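Local coordinates for protein CocE/NonD family hydrolase (Staphylococcus aureus subsp. aureus COL, PDB 3III) that probably hydrolyses ester or amide bonds as a serine hydrolase of the CocE/NonD family, although its natural substrate is not established, at residues D64-S72 with Q156-N166; N196-F204 with H241-Q252. All blocks are in the same frame, centred on the assembly; numbering follows the deposited sequence.

After three earlier strands of the mixed alpha/beta-hydrolase sheet, the chain enters strand 67-74. Contact 1 (64-72 with 156-166) closes a loop of 83 residues holding helix 140-154 and strand 119-124, which pairs with the other side of 67-74, and sets strand 162-168 parallel to 67-74. After strand 186-192 the chain leaves the sheet, and contact 2 (196-204 with 241-252) closes a shorter loop of 36 residues, about half of them helical, before strand 262-267 rejoins it. The two loops follow in series, neither crossing nor enclosing one another. Their centres lie about 34 Å apart and their nearest atoms about 13 Å: contact 1 builds the sheet, contact 2 the helical excursion between two of its strands.

Contact 1: residues D64-S72 with Q156-N166; sequences DGKFPVVMS and QSWSNGNIGTN
Val69 and Ile163 lie side by side and point the same way, the Ile163 methyl CD1 turning back to meet Val69 CB at 3.6 Å. Val69 holds CG1 anti to its backbone N (chi1 178°), which leaves CG2 beside that N and pointing at the edge of the Trp158 indole, 3.8 Å from CZ3 and near the ring plane; Gln156 CB sits over one indole face, toward its rim. Farther along this face of the sheet, Ile163 CG2 reaches CB of Met71, a selenomethionine whose side chain also packs on helix 140-154. On the other face Val70 CG1 runs alongside Asn166 CB, while the Asn166 amide bonds to Tyr303 and Gln312. The strands are neighbouring parallel members of the central alpha/beta-hydrolase sheet, with strand 119-124 on the far side of 67-72. Val69 N binds Asn162 O at 3.0 Å, and Val69 O receives Gly164 N with an N-H...O angle of 174°. The register shifts by two between the Phe67-Ser159 and Val69-Ile163 bridges, a beta bulge whose extra residues form the corner at Gly161. There an Asx turn, Asn162 N to Asn160 OD1, and an ST turn, Gly161 N to Ser159 OG, fold the chain, leaving the Asn160 amide slanting across the Pro68 ring, ND2 3.8 Å from CB. Before the bulge, Lys66 lies along the turn 156-159, its bent tip giving NZ to Ser159 O at 3.1 Å.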
loop_
_atom_site.group_PDB
_atom_site.type_symbol
_atom_site.label_atom_id
_atom_site.label_comp_id
_atom_site.label_asym_id
_atom_site.label_seq_id
_atom_site.Cartn_x
_atom_site.Cartn_y
_atom_site.Cartn_z
ATOM N N ASP A 64 -6.410 19.252 32.672
ATOM C CA ASP A 64 -6.425 20.505 31.916
ATOM C C ASP A 64 -5.145 20.590 31.084
ATOM O O ASP A 64 -4.105 20.000 31.439
ATOM C CB ASP A 64 -6.418 21.716 32.843
ATOM C CG ASP A 64 -7.674 21.866 33.631
ATOM O OD1 ASP A 64 -8.712 21.298 33.257
ATOM O OD2 ASP A 64 -7.625 22.608 34.620
ATOM N N GLY A 65 -5.230 21.328 29.984
ATOM C CA GLY A 65 -4.071 21.617 29.191
ATOM C C GLY A 65 -4.340 21.437 27.740
ATOM O O GLY A 65 -5.416 20.996 27.355
ATOM N N LYS A 66 -3.342 21.811 26.949
ATOM C CA LYS A 66 -3.384 21.742 25.494
ATOM C C LYS A 66 -2.359 20.755 24.990
ATOM O O LYS A 66 -1.188 20.831 25.379
ATOM C CB LYS A 66 -3.109 23.118 24.900
ATOM C CG LYS A 66 -4.272 24.074 25.080
ATOM C CD LYS A 66 -3.979 25.376 24.404
ATOM C CE LYS A 66 -5.238 26.238 24.343
ATOM N NZ LYS A 66 -6.114 25.679 23.304
ATOM N N PHE A 67 -2.767 19.863 24.082
ATOM C CA PHE A 67 -1.933 18.751 23.660
ATOM C C PHE A 67 -1.842 18.645 22.169
ATOM O O PHE A 67 -2.768 19.050 21.450
ATOM C CB PHE A 67 -2.510 17.438 24.234
ATOM C CG PHE A 67 -2.623 17.453 25.736
ATOM C CD1 PHE A 67 -1.518 17.156 26.542
ATOM C CD2 PHE A 67 -3.795 17.845 26.349
ATOM C CE1 PHE A 67 -1.593 17.201 27.914
ATOM C CE2 PHE A 67 -3.909 17.891 27.727
ATOM C CZ PHE A 67 -2.794 17.606 28.533
ATOM N N PRO A 68 -0.740 18.077 21.663
ATOM C CA PRO A 68 -0.770 17.738 20.238
ATOM C C PRO A 68 -1.811 16.661 19.965
ATOM O O PRO A 68 -2.100 15.803 20.829
ATOM C CB PRO A 68 0.677 17.199 19.978
ATOM C CG PRO A 68 1.072 16.632 21.300
ATOM C CD PRO A 68 0.480 17.579 22.329
ATOM N N VAL A 69 -2.348 16.675 18.744
ATOM C CA VAL A 69 -3.431 15.807 18.374
ATOM C C VAL A 69 -3.040 14.819 17.247
ATOM O O VAL A 69 -2.520 15.240 16.216
ATOM C CB VAL A 69 -4.619 16.572 17.882
ATOM C CG1 VAL A 69 -5.736 15.569 17.454
ATOM C CG2 VAL A 69 -5.068 17.607 18.940
ATOM N N VAL A 70 -3.241 13.538 17.526
ATOM C CA VAL A 70 -3.062 12.456 16.574
ATOM C C VAL A 70 -4.455 12.090 16.065
ATOM O O VAL A 70 -5.369 11.892 16.860
ATOM C CB VAL A 70 -2.420 11.216 17.217
ATOM C CG1 VAL A 70 -2.309 10.057 16.174
ATOM C CG2 VAL A 70 -1.003 11.564 17.835
HETATM N N MSE A 71 -4.642 12.054 14.745
HETATM C CA MSE A 71 -5.972 11.784 14.162
HETATM C C MSE A 71 -5.916 10.712 13.105
HETATM O O MSE A 71 -4.883 10.572 12.424
HETATM C CB MSE A 71 -6.510 13.049 13.510
HETATM C CG MSE A 71 -7.979 12.915 13.060
HETATM SE SE MSE A 71 -8.628 14.681 12.403
HETATM C CE MSE A 71 -8.599 15.652 14.118
ATOM N N SER A 72 -6.959 9.873 13.038
ATOM C CA SER A 72 -7.158 9.000 11.900
ATOM C C SER A 72 -8.621 9.024 11.496
ATOM O O SER A 72 -9.560 9.302 12.325
ATOM C CB SER A 72 -6.692 7.562 12.175
ATOM O OG SER A 72 -7.610 6.892 13.025
ATOM N N GLN A 156 -10.014 23.258 19.498
ATOM C CA GLN A 156 -10.599 22.781 20.731
ATOM C C GLN A 156 -9.727 23.074 21.962
ATOM O O GLN A 156 -8.522 23.218 21.891
ATOM C CB GLN A 156 -10.868 21.289 20.638
ATOM C CG GLN A 156 -11.865 20.914 19.563
ATOM C CD GLN A 156 -13.066 21.811 19.516
ATOM O OE1 GLN A 156 -13.839 21.871 20.485
ATOM N NE2 GLN A 156 -13.214 22.564 18.404
ATOM N N SER A 157 -10.365 23.078 23.111
ATOM C CA SER A 157 -9.716 23.490 24.357
ATOM C C SER A 157 -8.498 22.603 24.683
ATOM O O SER A 157 -7.508 23.075 25.281
ATOM C CB SER A 157 -10.762 23.491 25.485
ATOM O OG SER A 157 -11.194 22.146 25.720
ATOM N N TRP A 158 -8.557 21.336 24.306
ATOM C CA TRP A 158 -7.477 20.392 24.588
ATOM C C TRP A 158 -6.393 20.332 23.509
ATOM O O TRP A 158 -5.511 19.464 23.571
ATOM C CB TRP A 158 -8.040 18.979 24.843
ATOM C CG TRP A 158 -9.277 18.630 23.956
ATOM C CD1 TRP A 158 -10.574 18.639 24.333
ATOM C CD2 TRP A 158 -9.270 18.308 22.560
ATOM N NE1 TRP A 158 -11.385 18.300 23.273
ATOM C CE2 TRP A 158 -10.611 18.099 22.171
ATOM C CE3 TRP A 158 -8.264 18.163 21.604
ATOM C CZ2 TRP A 158 -10.966 17.762 20.878
ATOM C CZ3 TRP A 158 -8.613 17.819 20.319
ATOM C CH2 TRP A 158 -9.962 17.603 19.969
ATOM N N SER A 159 -6.445 21.225 22.524
ATOM C CA SER A 159 -5.557 21.128 21.378
ATOM C C SER A 159 -4.523 22.234 21.397
ATOM O O SER A 159 -4.852 23.407 21.586
ATOM C CB SER A 159 -6.362 21.182 20.084
ATOM O OG SER A 159 -5.483 21.304 18.975
ATOM N N ASN A 160 -3.281 21.852 21.168
ATOM C CA ASN A 160 -2.196 22.817 21.026
ATOM C C ASN A 160 -2.118 23.417 19.633
ATOM O O ASN A 160 -1.167 24.141 19.337
ATOM C CB ASN A 160 -0.826 22.246 21.457
ATOM C CG ASN A 160 -0.175 21.312 20.378
ATOM O OD1 ASN A 160 -0.782 20.990 19.364
ATOM N ND2 ASN A 160 1.047 20.886 20.624
ATOM N N GLY A 161 -3.079 23.067 18.770
ATOM C CA GLY A 161 -3.133 23.634 17.418
ATOM C C GLY A 161 -2.461 22.790 16.329
ATOM O O GLY A 161 -2.637 23.081 15.152
ATOM N N ASN A 162 -1.678 21.783 16.710
ATOM C CA ASN A 162 -0.920 20.956 15.795
ATOM C C ASN A 162 -1.565 19.563 15.689
ATOM O O ASN A 162 -1.570 18.758 16.663
ATOM C CB ASN A 162 0.549 20.783 16.254
ATOM C CG ASN A 162 1.285 22.094 16.367
ATOM O OD1 ASN A 162 0.847 23.091 15.806
ATOM N ND2 ASN A 162 2.404 22.110 17.110
ATOM N N ILE A 163 -2.072 19.280 14.491
ATOM C CA ILE A 163 -2.656 17.994 14.189
ATOM C C ILE A 163 -1.711 17.205 13.272
ATOM O O ILE A 163 -1.163 17.727 12.288
ATOM C CB ILE A 163 -3.998 18.132 13.488
ATOM C CG1 ILE A 163 -4.959 19.163 14.152
ATOM C CG2 ILE A 163 -4.569 16.734 13.151
ATOM C CD1 ILE A 163 -5.095 19.251 15.590
ATOM N N GLY A 164 -1.511 15.960 13.621
ATOM C CA GLY A 164 -0.787 15.012 12.809
ATOM C C GLY A 164 -1.699 13.802 12.546
ATOM O O GLY A 164 -2.328 13.215 13.472
ATOM N N THR A 165 -1.736 13.360 11.306
ATOM C CA THR A 165 -2.513 12.179 10.952
ATOM C C THR A 165 -1.666 10.937 10.879
ATOM O O THR A 165 -0.447 11.005 10.632
ATOM C CB THR A 165 -3.258 12.393 9.640
ATOM O OG1 THR A 165 -2.329 12.754 8.625
ATOM C CG2 THR A 165 -4.360 13.493 9.773
ATOM N N ASN A 166 -2.294 9.780 11.131
ATOM C CA ASN A 166 -1.532 8.549 11.296
ATOM C C ASN A 166 -2.438 7.363 11.136
ATOM O O ASN A 166 -3.555 7.375 11.657
ATOM C CB ASN A 166 -0.963 8.542 12.722
ATOM C CG ASN A 166 0.033 7.443 12.998
ATOM O OD1 ASN A 166 0.238 6.510 12.218
ATOM N ND2 ASN A 166 0.672 7.534 14.190
#

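Contact 2: residues N196-F204 with H241-Q252; sequences NDMYREVAF and HPLFDDFWKQRQ
Asp197 and Gln252 meet through a single backbone bridge, CA atoms 4.1 Å apart, where the loop before helix 198-203 passes the type I turn 249-252. Met198 N, at the start of its helix, donates to Arg251 O at 3.2 Å from above the carbonyl plane. A water joins the backbones further, accepting from Tyr199 N and donating to Trp248 O and Asp197 OD1. Asp197 OD2 takes two bonds: Arg200 NH1 meets the syn lone pair of OD2 in a salt bridge, and Gln252 NE2 comes from above the carboxylate plane at 2.9 Å. The extended Arg200 side chain stands its guanidinium steeply over the Phe244 ring in a cation-pi contact, NH1 above the centre, CZ 4.2 Å from the centroid and the planes 75° apart; Lys249 CG lies on the opposite face. Tyr199 wedges between Phe244 and Trp248, at the heart of an aromatic cluster with Phe204. Its CG is anti to the backbone N (chi1 -177°), which brings Tyr199 CD1 over one indole face, 3.3 Å from Trp248 CD1, while Phe244 CB sits over the phenol ring. Its OH donates to Pro242 O at 2.7 Å. His478, from the loop between strands 447-458 and 490-503, meets the Tyr199 ring edge-to-face. The indole is fixed by Trp248 NE1 bonding to His241 O on a lone pair, and its six-membered ring packs on Met198 CB and Ala203 CB. The segments form part of the helical excursion between strands 186-192 and 262-267: helix 213-224 lies against Met198, Ala203 and Trp248, and helix 234-240 touches Phe204, Phe247 and Arg251.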
loop_
_atom_site.group_PDB
_atom_site.type_symbol
_atom_site.label_atom_id
_atom_site.label_comp_id
_atom_site.label_asym_id
_atom_site.label_seq_id
_atom_site.Cartn_x
_atom_site.Cartn_y
_atom_site.Cartn_z
ATOM N N ASN A 196 -2.799 5.626 -3.583
ATOM C CA ASN A 196 -3.389 6.909 -3.896
ATOM C C ASN A 196 -3.814 7.115 -5.365
ATOM O O ASN A 196 -4.122 8.211 -5.758
ATOM C CB ASN A 196 -2.464 8.006 -3.402
ATOM C CG ASN A 196 -1.066 7.796 -3.828
ATOM O OD1 ASN A 196 -0.779 7.763 -5.002
ATOM N ND2 ASN A 196 -0.172 7.574 -2.856
ATOM N N ASP A 197 -3.865 6.027 -6.140
ATOM C CA ASP A 197 -4.356 6.009 -7.518
ATOM C C ASP A 197 -5.146 4.732 -7.707
ATOM O O ASP A 197 -4.598 3.694 -7.985
ATOM C CB ASP A 197 -3.194 6.096 -8.507
ATOM C CG ASP A 197 -3.657 6.180 -9.993
ATOM O OD1 ASP A 197 -4.839 5.858 -10.315
ATOM O OD2 ASP A 197 -2.766 6.504 -10.840
HETATM N N MSE A 198 -6.444 4.803 -7.485
HETATM C CA MSE A 198 -7.263 3.606 -7.434
HETATM C C MSE A 198 -7.217 2.829 -8.723
HETATM O O MSE A 198 -7.184 1.596 -8.684
HETATM C CB MSE A 198 -8.728 3.936 -7.106
HETATM C CG MSE A 198 -8.934 4.281 -5.690
HETATM SE SE MSE A 198 -10.858 4.640 -5.286
HETATM C CE MSE A 198 -11.509 2.731 -5.500
ATOM N N TYR A 199 -7.278 3.512 -9.863
ATOM C CA TYR A 199 -7.269 2.799 -11.126
ATOM C C TYR A 199 -6.017 1.897 -11.301
ATOM O O TYR A 199 -6.103 0.798 -11.800
ATOM C CB TYR A 199 -7.345 3.793 -12.304
ATOM C CG TYR A 199 -7.406 3.080 -13.580
ATOM C CD1 TYR A 199 -8.622 2.610 -14.078
ATOM C CD2 TYR A 199 -6.242 2.809 -14.298
ATOM C CE1 TYR A 199 -8.666 1.852 -15.306
ATOM C CE2 TYR A 199 -6.283 2.104 -15.462
ATOM C CZ TYR A 199 -7.493 1.630 -15.981
ATOM O OH TYR A 199 -7.482 0.892 -17.153
ATOM N N ARG A 200 -4.856 2.389 -10.908
ATOM C CA ARG A 200 -3.613 1.693 -11.146
ATOM C C ARG A 200 -3.257 0.754 -10.053
ATOM O O ARG A 200 -2.339 -0.069 -10.256
ATOM C CB ARG A 200 -2.458 2.674 -11.363
ATOM C CG ARG A 200 -2.485 3.320 -12.739
ATOM C CD ARG A 200 -1.280 4.305 -12.935
ATOM N NE ARG A 200 -1.374 4.915 -14.260
ATOM C CZ ARG A 200 -2.209 5.883 -14.581
ATOM N NH1 ARG A 200 -2.994 6.409 -13.657
ATOM N NH2 ARG A 200 -2.257 6.330 -15.834
ATOM N N GLU A 201 -3.891 0.892 -8.884
ATOM C CA GLU A 201 -3.363 0.240 -7.681
ATOM C C GLU A 201 -4.264 -0.793 -7.052
ATOM O O GLU A 201 -3.742 -1.706 -6.437
ATOM C CB GLU A 201 -2.812 1.253 -6.674
ATOM C CG GLU A 201 -1.695 2.057 -7.388
ATOM C CD GLU A 201 -1.183 3.307 -6.730
ATOM O OE1 GLU A 201 -1.794 3.791 -5.746
ATOM O OE2 GLU A 201 -0.152 3.842 -7.255
ATOM N N VAL A 202 -5.589 -0.687 -7.239
ATOM C CA VAL A 202 -6.521 -1.646 -6.632
ATOM C C VAL A 202 -7.651 -2.104 -7.588
ATOM O O VAL A 202 -7.984 -3.271 -7.580
ATOM C CB VAL A 202 -7.129 -1.145 -5.285
ATOM C CG1 VAL A 202 -8.061 0.080 -5.473
ATOM C CG2 VAL A 202 -7.850 -2.303 -4.564
ATOM N N ALA A 203 -8.268 -1.168 -8.336
ATOM C CA ALA A 203 -9.375 -1.490 -9.274
ATOM C C ALA A 203 -8.897 -2.334 -10.485
ATOM O O ALA A 203 -9.602 -3.223 -10.973
ATOM C CB ALA A 203 -10.143 -0.183 -9.732
ATOM N N PHE A 204 -7.687 -2.039 -10.965
ATOM C CA PHE A 204 -7.093 -2.734 -12.086
ATOM C C PHE A 204 -5.603 -2.814 -11.875
ATOM O O PHE A 204 -4.971 -1.923 -11.325
ATOM C CB PHE A 204 -7.321 -2.006 -13.438
ATOM C CG PHE A 204 -8.781 -1.667 -13.735
ATOM C CD1 PHE A 204 -9.579 -2.489 -14.575
ATOM C CD2 PHE A 204 -9.349 -0.532 -13.179
ATOM C CE1 PHE A 204 -10.910 -2.206 -14.792
ATOM C CE2 PHE A 204 -10.662 -0.224 -13.448
ATOM C CZ PHE A 204 -11.447 -1.082 -14.236
ATOM N N HIS A 241 -16.030 1.772 -16.165
ATOM C CA HIS A 241 -14.876 2.649 -16.392
ATOM C C HIS A 241 -13.597 1.796 -16.564
ATOM O O HIS A 241 -12.726 1.749 -15.670
ATOM C CB HIS A 241 -14.733 3.629 -15.248
ATOM C CG HIS A 241 -15.878 4.611 -15.142
ATOM N ND1 HIS A 241 -16.035 5.659 -16.010
ATOM C CD2 HIS A 241 -16.908 4.702 -14.265
ATOM C CE1 HIS A 241 -17.117 6.348 -15.689
ATOM N NE2 HIS A 241 -17.662 5.799 -14.622
ATOM N N PRO A 242 -13.485 1.107 -17.694
ATOM C CA PRO A 242 -12.326 0.196 -17.887
ATOM C C PRO A 242 -10.973 0.913 -18.177
ATOM O O PRO A 242 -9.894 0.293 -18.150
ATOM C CB PRO A 242 -12.771 -0.658 -19.066
ATOM C CG PRO A 242 -13.702 0.195 -19.819
ATOM C CD PRO A 242 -14.511 0.904 -18.740
ATOM N N LEU A 243 -11.038 2.201 -18.444
ATOM C CA LEU A 243 -9.887 3.008 -18.818
ATOM C C LEU A 243 -9.724 4.111 -17.767
ATOM O O LEU A 243 -10.634 4.373 -16.967
ATOM C CB LEU A 243 -10.083 3.617 -20.216
ATOM C CG LEU A 243 -9.985 2.624 -21.381
ATOM C CD1 LEU A 243 -10.651 3.205 -22.604
ATOM C CD2 LEU A 243 -8.452 2.292 -21.547
ATOM N N PHE A 244 -8.579 4.778 -17.794
ATOM C CA PHE A 244 -8.254 5.847 -16.847
ATOM C C PHE A 244 -8.907 7.107 -17.405
ATOM O O PHE A 244 -8.278 7.885 -18.070
ATOM C CB PHE A 244 -6.728 5.996 -16.712
ATOM C CG PHE A 244 -6.291 7.024 -15.685
ATOM C CD1 PHE A 244 -6.623 6.878 -14.354
ATOM C CD2 PHE A 244 -5.515 8.125 -16.057
ATOM C CE1 PHE A 244 -6.216 7.803 -13.413
ATOM C CE2 PHE A 244 -5.075 9.054 -15.109
ATOM C CZ PHE A 244 -5.459 8.895 -13.783
ATOM N N ASP A 245 -10.194 7.285 -17.118
ATOM C CA ASP A 245 -11.003 8.348 -17.724
ATOM C C ASP A 245 -11.272 9.457 -16.681
ATOM O O ASP A 245 -10.614 9.494 -15.651
ATOM C CB ASP A 245 -12.303 7.722 -18.275
ATOM C CG ASP A 245 -13.122 6.975 -17.204
ATOM O OD1 ASP A 245 -12.779 7.035 -16.004
ATOM O OD2 ASP A 245 -14.127 6.301 -17.570
ATOM N N ASP A 246 -12.210 10.372 -16.927
ATOM C CA ASP A 246 -12.428 11.453 -15.968
ATOM C C ASP A 246 -12.833 10.927 -14.583
ATOM O O ASP A 246 -12.475 11.507 -13.554
ATOM C CB ASP A 246 -13.549 12.407 -16.454
ATOM C CG ASP A 246 -13.142 13.221 -17.682
ATOM O OD1 ASP A 246 -11.937 13.194 -18.032
ATOM O OD2 ASP A 246 -14.023 13.910 -18.291
ATOM N N PHE A 247 -13.650 9.877 -14.557
ATOM C CA PHE A 247 -14.006 9.221 -13.286
ATOM C C PHE A 247 -12.788 8.828 -12.443
ATOM O O PHE A 247 -12.667 9.242 -11.261
ATOM C CB PHE A 247 -14.882 7.983 -13.541
ATOM C CG PHE A 247 -15.238 7.260 -12.275
ATOM C CD1 PHE A 247 -16.333 7.673 -11.521
ATOM C CD2 PHE A 247 -14.447 6.220 -11.806
ATOM C CE1 PHE A 247 -16.647 7.042 -10.344
ATOM C CE2 PHE A 247 -14.750 5.587 -10.626
ATOM C CZ PHE A 247 -15.860 6.000 -9.889
ATOM N N TRP A 248 -11.898 8.038 -13.028
ATOM C CA TRP A 248 -10.728 7.557 -12.304
ATOM C C TRP A 248 -9.678 8.629 -12.054
ATOM O O TRP A 248 -8.953 8.525 -11.069
ATOM C CB TRP A 248 -10.077 6.349 -12.995
ATOM C CG TRP A 248 -10.888 5.067 -12.874
ATOM C CD1 TRP A 248 -11.432 4.334 -13.895
ATOM C CD2 TRP A 248 -11.300 4.423 -11.674
ATOM N NE1 TRP A 248 -12.064 3.222 -13.390
ATOM C CE2 TRP A 248 -12.009 3.269 -12.034
ATOM C CE3 TRP A 248 -11.069 4.664 -10.314
ATOM C CZ2 TRP A 248 -12.540 2.370 -11.069
ATOM C CZ3 TRP A 248 -11.604 3.788 -9.378
ATOM C CH2 TRP A 248 -12.362 2.683 -9.764
ATOM N N LYS A 249 -9.572 9.641 -12.938
ATOM C CA LYS A 249 -8.648 10.748 -12.685
ATOM C C LYS A 249 -8.982 11.477 -11.387
ATOM O O LYS A 249 -8.097 11.961 -10.708
ATOM C CB LYS A 249 -8.609 11.739 -13.873
ATOM C CG LYS A 249 -7.911 11.164 -15.123
ATOM C CD LYS A 249 -8.107 11.989 -16.409
ATOM C CE LYS A 249 -7.394 11.316 -17.572
ATOM N NZ LYS A 249 -7.498 12.131 -18.788
ATOM N N GLN A 250 -10.259 11.544 -11.031
ATOM C CA GLN A 250 -10.677 12.123 -9.747
ATOM C C GLN A 250 -10.347 11.237 -8.548
ATOM O O GLN A 250 -10.533 11.681 -7.384
ATOM C CB GLN A 250 -12.172 12.381 -9.750
ATOM C CG GLN A 250 -12.569 13.431 -10.745
ATOM C CD GLN A 250 -14.044 13.615 -10.773
ATOM O OE1 GLN A 250 -14.637 14.047 -9.790
ATOM N NE2 GLN A 250 -14.671 13.306 -11.906
ATOM N N ARG A 251 -9.832 10.018 -8.800
ATOM C CA ARG A 251 -9.405 9.100 -7.725
ATOM C C ARG A 251 -7.891 8.824 -7.705
ATOM O O ARG A 251 -7.413 7.844 -7.088
ATOM C CB ARG A 251 -10.180 7.779 -7.741
ATOM C CG ARG A 251 -11.715 7.902 -7.859
ATOM C CD ARG A 251 -12.317 8.628 -6.681
ATOM N NE ARG A 251 -12.942 7.747 -5.689
ATOM C CZ ARG A 251 -14.187 7.272 -5.774
ATOM N NH1 ARG A 251 -14.941 7.536 -6.864
ATOM N NH2 ARG A 251 -14.680 6.506 -4.812
ATOM N N GLN A 252 -7.175 9.712 -8.373
ATOM C CA GLN A 252 -5.754 9.797 -8.325
ATOM C C GLN A 252 -5.391 11.063 -7.553
ATOM O O GLN A 252 -5.665 12.181 -7.989
ATOM C CB GLN A 252 -5.133 9.845 -9.713
ATOM C CG GLN A 252 -3.607 10.027 -9.755
ATOM C CD GLN A 252 -3.090 10.282 -11.135
ATOM O OE1 GLN A 252 -3.181 11.408 -11.593
ATOM N NE2 GLN A 252 -2.552 9.247 -11.825
HETATM O O HOH W 1 -7.477 6.423 -10.011
#